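Local coordinates for protein abietadiene synthase, chloroplastic (Abies grandis, PDB 3S9V) that is a chloroplast enzyme of the terpene synthase family, predominantly alpha-helical, with an N-terminal terpene synthase region and a metal-binding region, at residues Ala296-Tyr301 and His333-Ser338; Trp61-Pro66 and Ile112-Leu117. All blocks are in the same frame, centred on the assembly; numbering follows the deposited sequence.

Contact 1 (Ala296-Tyr301 and His333-Ser338)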
loop_
_atom_site.group_PDB
_atom_site.type_symbol
_atom_site.label_atom_id
_atom_site.label_comp_id
_atom_site.label_asym_id
_atom_site.label_seq_id
_atom_site.Cartn_x
_atom_site.Cartn_y
_atom_site.Cartn_z
ATOM N N ALA A 296 -17.186 1.180 -3.523
ATOM C CA ALA A 296 -16.339 0.230 -4.226
ATOM C C ALA A 296 -15.946 -0.961 -3.355
ATOM O O ALA A 296 -15.939 -2.101 -3.822
ATOM C CB ALA A 296 -15.092 0.942 -4.738
ATOM N N LEU A 297 -15.608 -0.699 -2.095
ATOM C CA LEU A 297 -15.218 -1.763 -1.175
ATOM C C LEU A 297 -16.396 -2.645 -0.753
ATOM O O LEU A 297 -16.213 -3.843 -0.514
ATOM C CB LEU A 297 -14.519 -1.178 0.059
ATOM C CG LEU A 297 -13.163 -0.507 -0.215
ATOM C CD1 LEU A 297 -12.598 0.021 1.085
ATOM C CD2 LEU A 297 -12.180 -1.509 -0.842
ATOM N N ASP A 298 -17.594 -2.065 -0.646
ATOM C CA ASP A 298 -18.782 -2.847 -0.294
ATOM C C ASP A 298 -18.981 -3.896 -1.397
ATOM O O ASP A 298 -19.304 -5.055 -1.131
ATOM C CB ASP A 298 -20.043 -1.969 -0.227
ATOM C CG ASP A 298 -20.140 -1.159 1.059
ATOM O OD1 ASP A 298 -19.524 -1.553 2.076
ATOM O OD2 ASP A 298 -20.862 -0.134 1.056
ATOM N N TYR A 299 -18.781 -3.463 -2.637
ATOM C CA TYR A 299 -18.925 -4.328 -3.793
ATOM C C TYR A 299 -17.928 -5.475 -3.714
ATOM O O TYR A 299 -18.307 -6.642 -3.828
ATOM C CB TYR A 299 -18.691 -3.530 -5.075
ATOM C CG TYR A 299 -18.790 -4.358 -6.340
ATOM C CD1 TYR A 299 -20.002 -4.492 -7.019
ATOM C CD2 TYR A 299 -17.665 -5.015 -6.855
ATOM C CE1 TYR A 299 -20.091 -5.261 -8.189
ATOM C CE2 TYR A 299 -17.743 -5.784 -8.013
ATOM C CZ TYR A 299 -18.956 -5.901 -8.677
ATOM O OH TYR A 299 -19.021 -6.641 -9.837
ATOM N N VAL A 300 -16.654 -5.144 -3.516
ATOM C CA VAL A 300 -15.629 -6.175 -3.430
ATOM C C VAL A 300 -15.893 -7.152 -2.296
ATOM O O VAL A 300 -15.734 -8.362 -2.462
ATOM C CB VAL A 300 -14.229 -5.564 -3.242
ATOM C CG1 VAL A 300 -13.185 -6.680 -3.059
ATOM C CG2 VAL A 300 -13.882 -4.702 -4.457
ATOM N N TYR A 301 -16.299 -6.632 -1.142
ATOM C CA TYR A 301 -16.573 -7.484 0.007
ATOM C C TYR A 301 -17.754 -8.428 -0.247
ATOM O O TYR A 301 -17.732 -9.569 0.210
ATOM C CB TYR A 301 -16.844 -6.637 1.260
ATOM C CG TYR A 301 -17.085 -7.467 2.514
ATOM C CD1 TYR A 301 -16.067 -8.249 3.061
ATOM C CD2 TYR A 301 -18.343 -7.498 3.129
ATOM C CE1 TYR A 301 -16.291 -9.047 4.189
ATOM C CE2 TYR A 301 -18.578 -8.293 4.259
ATOM C CZ TYR A 301 -17.547 -9.064 4.780
ATOM O OH TYR A 301 -17.771 -9.856 5.880
ATOM N N HIS A 333 -10.338 -1.018 6.353
ATOM C CA HIS A 333 -11.609 -0.299 6.319
ATOM C C HIS A 333 -12.731 -0.895 7.166
ATOM O O HIS A 333 -13.900 -0.562 6.974
ATOM C CB HIS A 333 -12.069 -0.120 4.873
ATOM C CG HIS A 333 -11.288 0.915 4.131
ATOM N ND1 HIS A 333 -11.770 2.185 3.899
ATOM C CD2 HIS A 333 -10.033 0.893 3.626
ATOM C CE1 HIS A 333 -10.846 2.900 3.282
ATOM N NE2 HIS A 333 -9.781 2.138 3.106
ATOM N N GLY A 334 -12.370 -1.780 8.094
ATOM C CA GLY A 334 -13.348 -2.368 9.005
ATOM C C GLY A 334 -14.172 -3.577 8.590
ATOM O O GLY A 334 -15.122 -3.937 9.285
ATOM N N TYR A 335 -13.822 -4.205 7.472
ATOM C CA TYR A 335 -14.552 -5.370 7.004
ATOM C C TYR A 335 -14.059 -6.625 7.721
ATOM O O TYR A 335 -12.904 -6.696 8.139
ATOM C CB TYR A 335 -14.383 -5.514 5.491
ATOM C CG TYR A 335 -15.075 -4.420 4.713
ATOM C CD1 TYR A 335 -16.424 -4.527 4.365
ATOM C CD2 TYR A 335 -14.396 -3.258 4.361
ATOM C CE1 TYR A 335 -17.077 -3.492 3.680
ATOM C CE2 TYR A 335 -15.035 -2.220 3.682
ATOM C CZ TYR A 335 -16.372 -2.341 3.343
ATOM O OH TYR A 335 -16.991 -1.313 2.657
ATOM N N ASN A 336 -14.944 -7.606 7.877
ATOM C CA ASN A 336 -14.582 -8.840 8.560
ATOM C C ASN A 336 -13.986 -9.846 7.606
ATOM O O ASN A 336 -14.679 -10.722 7.090
ATOM C CB ASN A 336 -15.790 -9.458 9.267
ATOM C CG ASN A 336 -15.447 -10.775 9.958
ATOM O OD1 ASN A 336 -14.292 -11.019 10.307
ATOM N ND2 ASN A 336 -16.451 -11.620 10.165
ATOM N N VAL A 337 -12.687 -9.702 7.378
ATOM C CA VAL A 337 -11.949 -10.586 6.500
ATOM C C VAL A 337 -10.883 -11.286 7.328
ATOM O O VAL A 337 -10.381 -10.731 8.298
ATOM C CB VAL A 337 -11.292 -9.802 5.351
ATOM C CG1 VAL A 337 -12.368 -9.277 4.407
ATOM C CG2 VAL A 337 -10.464 -8.657 5.910
ATOM N N SER A 338 -10.545 -12.509 6.945
ATOM C CA SER A 338 -9.553 -13.282 7.674
ATOM C C SER A 338 -8.276 -13.463 6.881
ATOM O O SER A 338 -8.299 -13.502 5.654
ATOM C CB SER A 338 -10.117 -14.666 8.019
ATOM O OG SER A 338 -9.086 -15.539 8.456
#
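Y335 OH donates to D298 OD1 across 2.6 Å, the shorter of the two polar bonds between helix 290-301 and the loop that follows helix 320-332. The phenol meets the carboxylate from above its plane, 49° out of it, while OD1 lies in plane at the edge of the Y335 ring. The other oxygen, OD2, forms a salt bridge with K294 one turn earlier. L297 CB packs 3.8 Å from Y335 CE2. L297 then runs on to H333, where CD1 sits over one face of the imidazole, 3.6 Å from the ring centroid, in a CH-pi contact; H333 NE2 is hydrogen-bonded to E281 OE2 of helix 269-282, which helps fix the ring's rotation.

H333 is where the chain leaves helix 320-332, and G334, with positive phi, is the C-prime residue of the Schellman motif that ends it. The turn sends Y335 back toward the neighbouring helix of this predominantly alpha-helical N-terminal terpene synthase region, whose sequence family belongs to the six-hairpin clan.

With CG anti to the backbone N (chi1 -178°), Y301 reaches toward the loop. Y335 CD1 lies over one face of the Y301 ring, 3.5 Å from Y301 CG, and the ring planes are inclined at 40°. At the edge, Y301 CE1 touches V337 CG1 at 3.9 Å, and Y301 OH makes a weak 3.4 Å hydrogen bond to N336 O, centre of an inverse gamma turn.

Contact 2 (Trp61-Pro66 and Ile112-Leu117)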
loop_
_atom_site.group_PDB
_atom_site.type_symbol
_atom_site.label_atom_id
_atom_site.label_comp_id
_atom_site.label_asym_id
_atom_site.label_seq_id
_atom_site.Cartn_x
_atom_site.Cartn_y
_atom_site.Cartn_z
ATOM N N TRP A 61 -9.662 -14.013 -32.515
ATOM C CA TRP A 61 -10.139 -15.361 -32.215
ATOM C C TRP A 61 -11.657 -15.428 -32.150
ATOM O O TRP A 61 -12.262 -16.396 -32.611
ATOM C CB TRP A 61 -9.521 -15.887 -30.913
ATOM C CG TRP A 61 -8.176 -16.520 -31.144
ATOM C CD1 TRP A 61 -6.954 -15.909 -31.075
ATOM C CD2 TRP A 61 -7.927 -17.871 -31.571
ATOM N NE1 TRP A 61 -5.962 -16.796 -31.436
ATOM C CE2 TRP A 61 -6.531 -18.004 -31.746
ATOM C CE3 TRP A 61 -8.752 -18.979 -31.828
ATOM C CZ2 TRP A 61 -5.937 -19.199 -32.165
ATOM C CZ3 TRP A 61 -8.157 -20.181 -32.250
ATOM C CH2 TRP A 61 -6.764 -20.276 -32.411
ATOM N N VAL A 62 -12.281 -14.405 -31.583
ATOM C CA VAL A 62 -13.733 -14.378 -31.524
ATOM C C VAL A 62 -14.274 -14.306 -32.962
ATOM O O VAL A 62 -15.247 -14.967 -33.300
ATOM C CB VAL A 62 -14.228 -13.163 -30.705
ATOM C CG1 VAL A 62 -15.726 -13.026 -30.824
ATOM C CG2 VAL A 62 -13.843 -13.344 -29.233
ATOM N N ALA A 63 -13.608 -13.522 -33.805
ATOM C CA ALA A 63 -14.003 -13.335 -35.202
ATOM C C ALA A 63 -13.957 -14.616 -36.023
ATOM O O ALA A 63 -14.526 -14.685 -37.110
ATOM C CB ALA A 63 -13.120 -12.283 -35.844
ATOM N N ARG A 64 -13.279 -15.631 -35.508
ATOM C CA ARG A 64 -13.181 -16.897 -36.212
ATOM C C ARG A 64 -14.438 -17.750 -36.113
ATOM O O ARG A 64 -14.732 -18.538 -37.019
ATOM C CB ARG A 64 -12.020 -17.728 -35.676
ATOM C CG ARG A 64 -10.652 -17.246 -36.039
ATOM C CD ARG A 64 -9.695 -18.398 -35.848
ATOM N NE ARG A 64 -8.302 -17.984 -35.834
ATOM C CZ ARG A 64 -7.292 -18.843 -35.785
ATOM N NH1 ARG A 64 -7.538 -20.150 -35.754
ATOM N NH2 ARG A 64 -6.045 -18.400 -35.753
ATOM N N ILE A 65 -15.176 -17.613 -35.017
ATOM C CA ILE A 65 -16.371 -18.428 -34.835
ATOM C C ILE A 65 -17.364 -18.258 -35.986
ATOM O O ILE A 65 -17.881 -17.170 -36.216
ATOM C CB ILE A 65 -17.070 -18.083 -33.513
ATOM C CG1 ILE A 65 -16.045 -18.053 -32.377
ATOM C CG2 ILE A 65 -18.135 -19.123 -33.202
ATOM C CD1 ILE A 65 -16.610 -17.533 -31.074
ATOM N N PRO A 66 -17.636 -19.345 -36.730
ATOM C CA PRO A 66 -18.570 -19.342 -37.868
ATOM C C PRO A 66 -20.030 -19.197 -37.415
ATOM O O PRO A 66 -20.398 -19.673 -36.346
ATOM C CB PRO A 66 -18.306 -20.693 -38.523
ATOM C CG PRO A 66 -18.024 -21.563 -37.324
ATOM C CD PRO A 66 -17.092 -20.695 -36.501
ATOM N N ILE A 112 -4.188 -11.947 -39.384
ATOM C CA ILE A 112 -3.941 -12.394 -40.752
ATOM C C ILE A 112 -4.612 -13.739 -40.993
ATOM O O ILE A 112 -5.194 -13.981 -42.052
ATOM C CB ILE A 112 -2.429 -12.517 -41.015
ATOM C CG1 ILE A 112 -1.830 -11.123 -41.201
ATOM C CG2 ILE A 112 -2.170 -13.400 -42.217
ATOM C CD1 ILE A 112 -0.324 -11.132 -41.268
ATOM N N ILE A 113 -4.537 -14.619 -40.003
ATOM C CA ILE A 113 -5.152 -15.932 -40.138
ATOM C C ILE A 113 -6.676 -15.810 -40.237
ATOM O O ILE A 113 -7.299 -16.456 -41.075
ATOM C CB ILE A 113 -4.744 -16.836 -38.952
ATOM C CG1 ILE A 113 -3.255 -17.178 -39.079
ATOM C CG2 ILE A 113 -5.604 -18.093 -38.901
ATOM C CD1 ILE A 113 -2.695 -17.983 -37.919
ATOM N N THR A 114 -7.266 -14.954 -39.407
ATOM C CA THR A 114 -8.715 -14.761 -39.400
ATOM C C THR A 114 -9.248 -14.098 -40.675
ATOM O O THR A 114 -10.288 -14.500 -41.198
ATOM C CB THR A 114 -9.155 -13.923 -38.181
ATOM O OG1 THR A 114 -8.724 -14.574 -36.980
ATOM C CG2 THR A 114 -10.670 -13.769 -38.151
ATOM N N LEU A 115 -8.557 -13.079 -41.173
ATOM C CA LEU A 115 -9.009 -12.434 -42.399
ATOM C C LEU A 115 -8.862 -13.416 -43.572
ATOM O O LEU A 115 -9.703 -13.454 -44.477
ATOM C CB LEU A 115 -8.211 -11.155 -42.664
ATOM C CG LEU A 115 -8.357 -10.064 -41.602
ATOM C CD1 LEU A 115 -7.577 -8.836 -42.030
ATOM C CD2 LEU A 115 -9.824 -9.719 -41.414
ATOM N N THR A 116 -7.796 -14.211 -43.551
ATOM C CA THR A 116 -7.572 -15.194 -44.594
ATOM C C THR A 116 -8.715 -16.215 -44.573
ATOM O O THR A 116 -9.232 -16.603 -45.618
ATOM C CB THR A 116 -6.222 -15.945 -44.390
ATOM O OG1 THR A 116 -5.128 -15.035 -44.561
ATOM C CG2 THR A 116 -6.082 -17.074 -45.398
ATOM N N LEU A 117 -9.110 -16.645 -43.379
ATOM C CA LEU A 117 -10.179 -17.628 -43.246
ATOM C C LEU A 117 -11.505 -17.081 -43.767
ATOM O O LEU A 117 -12.347 -17.835 -44.244
ATOM C CB LEU A 117 -10.332 -18.062 -41.780
ATOM C CG LEU A 117 -9.168 -18.826 -41.126
ATOM C CD1 LEU A 117 -9.509 -19.135 -39.671
ATOM C CD2 LEU A 117 -8.893 -20.121 -41.879
#
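R64 and I113 make the closest approach between the turn after helix 56-62 and helix 101-117, and it is a packing contact over a flat polar group. I113 CG2 lies over one face of the guanidinium, 3.2 Å from R64 NH2 and 3.6 Å from R64 CZ. The opposite face is taken by the indole of W61, whose CH2 is offset toward the rim of the group. This sandwich limits the rotation of the guanidinium and fixes the orientation of its plane.

The remaining apolar contacts run down the arginine chain and its neighbour. R64, extended from CG to NE, carries its methylenes obliquely across T114 and L117: CG nears T114 OG1 at 3.4 Å and CD meets L117 CD1 at 3.9 Å. A63 points its CB at T114 CG2, 3.7 Å away, and on the same methyl carries contacts with T79, V80 and I83 of helix 77-85.

Polar partners lie beyond the two segments. R64 NH1 forms a salt bridge with E161, which probably offsets the charge in this buried setting. T114 OG1 sits at the guanidinium edge, 3.6 Å from R64 NE, without a hydrogen bond. Its one proton is shared between A110 O of its own helix and A60 O of helix 56-62; the A60 bond joins the helices. A63 O accepts from W118 NE1, just past helix 101-117, tying the turn to that helix's C-terminal end.

A type I beta turn from V62 to I65, following a short helix, thus packs against a long one, consistent with the helical gamma domain of plant diterpene synthases.

Overall arrangement
Contacts 1 and 2 lie in separate parts of the molecule, with centres about 42 Å apart and nearest atoms about 21 Å apart, and they share no helix. In chain order contact 2 closes before contact 1 opens. Contact 1 is the more central, about 16 Å from the centre of the chain, yet it is only partly buried: helix 290-301 meets an irregular loop through one short hydrogen bond, a weak one and tyrosine packing. Contact 2 stands about 43 Å from that centre but is buried locally. There a turn packs on helix 101-117 with no hydrogen bond between the segments, and R64 and T114 find their polar partners in residues around it.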